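Local atomic coordinates of Non-reducing end beta-L-arabinofuranosidase (Bacteroides thetaiotaomicron, PDB entry 5MQO), a protein that probably hydrolyses glycosidic bonds in plant pectin, as a family GH127 glycoside hydrolase of a gut bacterium, with aceric acidase activity ascribed to it. Residues N238-S243 and A297-Y302. Residues are numbered along the deposited sequence; the frame is centred on the assembly and turned at random.
Sequences NAICPS and AVRANY
Pro242 lays its pyrrolidine ring against the first turns of helix 297-314, where its CB comes within 3.6 Å of Tyr302 CB. Its CG reaches the same methylene carbon at 3.8 Å and lies 4.4 Å from Arg299 CA, one turn earlier, so the ring bridges two residues on one face of the helix. Proline suits this place: it is compact, apolar and rigid, and it sits just ahead of helix 243-255, where its lack of an N-H costs no helical hydrogen bond. Tyr302 is buried and meets the loop through its CB; with CG anti to the carbonyl carbon (chi1 -81°), the ring turns away from the proline, and its OH is hydrogen-bonded to Asn461.

The Ile240 side is looser. Arg299 bends at chi3 (-126°) and brings its guanidinium obliquely across the end of Ile240, but NH1 and Ile240 CD1 approach no closer than 4.2 Å, and Ile240 is partly exposed and poorly ordered. A long arginine fits such a margin, since its chain spans the distance to the loop's edge while NH1 makes a weak hydrogen bond to Asn281.

Within the GH127 catalytic domain, probably an (alpha/alpha)6 barrel as in its clan, the contact thus joins the loop leading into helix 243-255 to the start of helix 297-314. With no hydrogen bond between the two segments, their direct attachment depends on apolar fit, chiefly at Pro242 and Tyr302.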
loop_
_atom_site.group_PDB
_atom_site.type_symbol
_atom_site.label_atom_id
_atom_site.label_comp_id
_atom_site.label_asym_id
_atom_site.label_seq_id
_atom_site.Cartn_x
_atom_site.Cartn_y
_atom_site.Cartn_z
ATOM N N ASN A 238 -1.575 3.716 -25.309
ATOM C CA ASN A 238 -1.705 2.265 -25.065
ATOM C C ASN A 238 -1.258 1.766 -23.669
ATOM O O ASN A 238 -1.987 1.010 -23.020
ATOM C CB ASN A 238 -0.912 1.529 -26.150
ATOM C CG ASN A 238 0.465 2.148 -26.401
ATOM O OD1 ASN A 238 0.965 2.935 -25.591
ATOM N ND2 ASN A 238 1.078 1.803 -27.525
ATOM N N ALA A 239 -0.074 2.207 -23.226
ATOM C CA ALA A 239 0.516 1.832 -21.934
ATOM C C ALA A 239 0.339 2.895 -20.837
ATOM O O ALA A 239 0.926 2.720 -19.768
ATOM C CB ALA A 239 2.002 1.510 -22.103
ATOM N N ILE A 240 -0.440 3.976 -21.081
ATOM C CA ILE A 240 -0.880 4.942 -20.008
ATOM C C ILE A 240 -1.666 4.188 -18.884
ATOM O O ILE A 240 -1.847 4.737 -17.782
ATOM C CB ILE A 240 -1.629 6.240 -20.559
ATOM C CG1 ILE A 240 -0.624 7.283 -21.099
ATOM C CG2 ILE A 240 -2.486 6.937 -19.490
ATOM C CD1 ILE A 240 -1.234 8.529 -21.732
ATOM N N CYS A 241 -2.114 2.947 -19.159
ATOM C CA CYS A 241 -2.372 1.967 -18.096
ATOM C C CYS A 241 -1.035 1.357 -17.636
ATOM O O CYS A 241 -0.382 0.629 -18.401
ATOM C CB CYS A 241 -3.337 0.864 -18.528
ATOM S SG CYS A 241 -4.301 0.263 -17.129
ATOM N N PRO A 242 -0.618 1.666 -16.389
ATOM C CA PRO A 242 0.675 1.197 -15.877
ATOM C C PRO A 242 0.617 -0.139 -15.112
ATOM O O PRO A 242 1.661 -0.676 -14.740
ATOM C CB PRO A 242 1.072 2.330 -14.946
ATOM C CG PRO A 242 -0.243 2.753 -14.346
ATOM C CD PRO A 242 -1.299 2.528 -15.393
ATOM N N SER A 243 -0.596 -0.639 -14.858
ATOM C CA SER A 243 -0.842 -2.029 -14.471
ATOM C C SER A 243 -0.109 -3.011 -15.387
ATOM O O SER A 243 0.386 -4.041 -14.942
ATOM C CB SER A 243 -2.345 -2.332 -14.576
ATOM O OG SER A 243 -2.806 -2.256 -15.935
ATOM N N ALA A 297 1.688 10.517 -9.621
ATOM C CA ALA A 297 2.320 9.601 -8.683
ATOM C C ALA A 297 1.936 8.125 -8.887
ATOM O O ALA A 297 2.730 7.232 -8.667
ATOM C CB ALA A 297 2.108 10.064 -7.254
ATOM N N VAL A 298 0.723 7.889 -9.353
ATOM C CA VAL A 298 0.240 6.541 -9.671
ATOM C C VAL A 298 1.095 5.977 -10.819
ATOM O O VAL A 298 1.688 4.904 -10.690
ATOM C CB VAL A 298 -1.274 6.502 -10.085
ATOM C CG1 VAL A 298 -1.746 5.055 -10.214
ATOM C CG2 VAL A 298 -2.169 7.218 -9.095
ATOM N N ARG A 299 1.161 6.715 -11.927
ATOM C CA ARG A 299 1.961 6.318 -13.075
ATOM C C ARG A 299 3.415 6.088 -12.656
ATOM O O ARG A 299 4.007 5.077 -13.013
ATOM C CB ARG A 299 1.856 7.355 -14.195
ATOM C CG ARG A 299 0.468 7.478 -14.854
ATOM C CD ARG A 299 0.477 8.249 -16.175
ATOM N NE ARG A 299 -0.474 9.374 -16.219
ATOM C CZ ARG A 299 -0.534 10.322 -17.189
ATOM N NH1 ARG A 299 0.272 10.316 -18.267
ATOM N NH2 ARG A 299 -1.436 11.293 -17.096
ATOM N N ALA A 300 3.956 7.006 -11.860
ATOM C CA ALA A 300 5.315 6.912 -11.333
ATOM C C ALA A 300 5.556 5.619 -10.558
ATOM O O ALA A 300 6.466 4.836 -10.828
ATOM C CB ALA A 300 5.568 8.083 -10.410
ATOM N N ASN A 301 4.738 5.431 -9.547
ATOM C CA ASN A 301 4.976 4.382 -8.613
ATOM C C ASN A 301 4.736 3.025 -9.274
ATOM O O ASN A 301 5.546 2.128 -9.071
ATOM C CB ASN A 301 4.127 4.574 -7.377
ATOM C CG ASN A 301 4.627 5.683 -6.475
ATOM O OD1 ASN A 301 5.731 6.211 -6.635
ATOM N ND2 ASN A 301 3.810 6.028 -5.483
ATOM N N TYR A 302 3.682 2.888 -10.089
ATOM C CA TYR A 302 3.446 1.638 -10.841
ATOM C C TYR A 302 4.583 1.332 -11.821
ATOM O O TYR A 302 4.967 0.181 -11.953
ATOM C CB TYR A 302 2.063 1.613 -11.536
ATOM C CG TYR A 302 0.925 1.230 -10.606
ATOM C CD1 TYR A 302 0.602 -0.090 -10.392
ATOM C CD2 TYR A 302 0.221 2.174 -9.905
ATOM C CE1 TYR A 302 -0.420 -0.464 -9.520
ATOM C CE2 TYR A 302 -0.797 1.819 -9.040
ATOM C CZ TYR A 302 -1.121 0.496 -8.850
ATOM O OH TYR A 302 -2.138 0.142 -7.986
#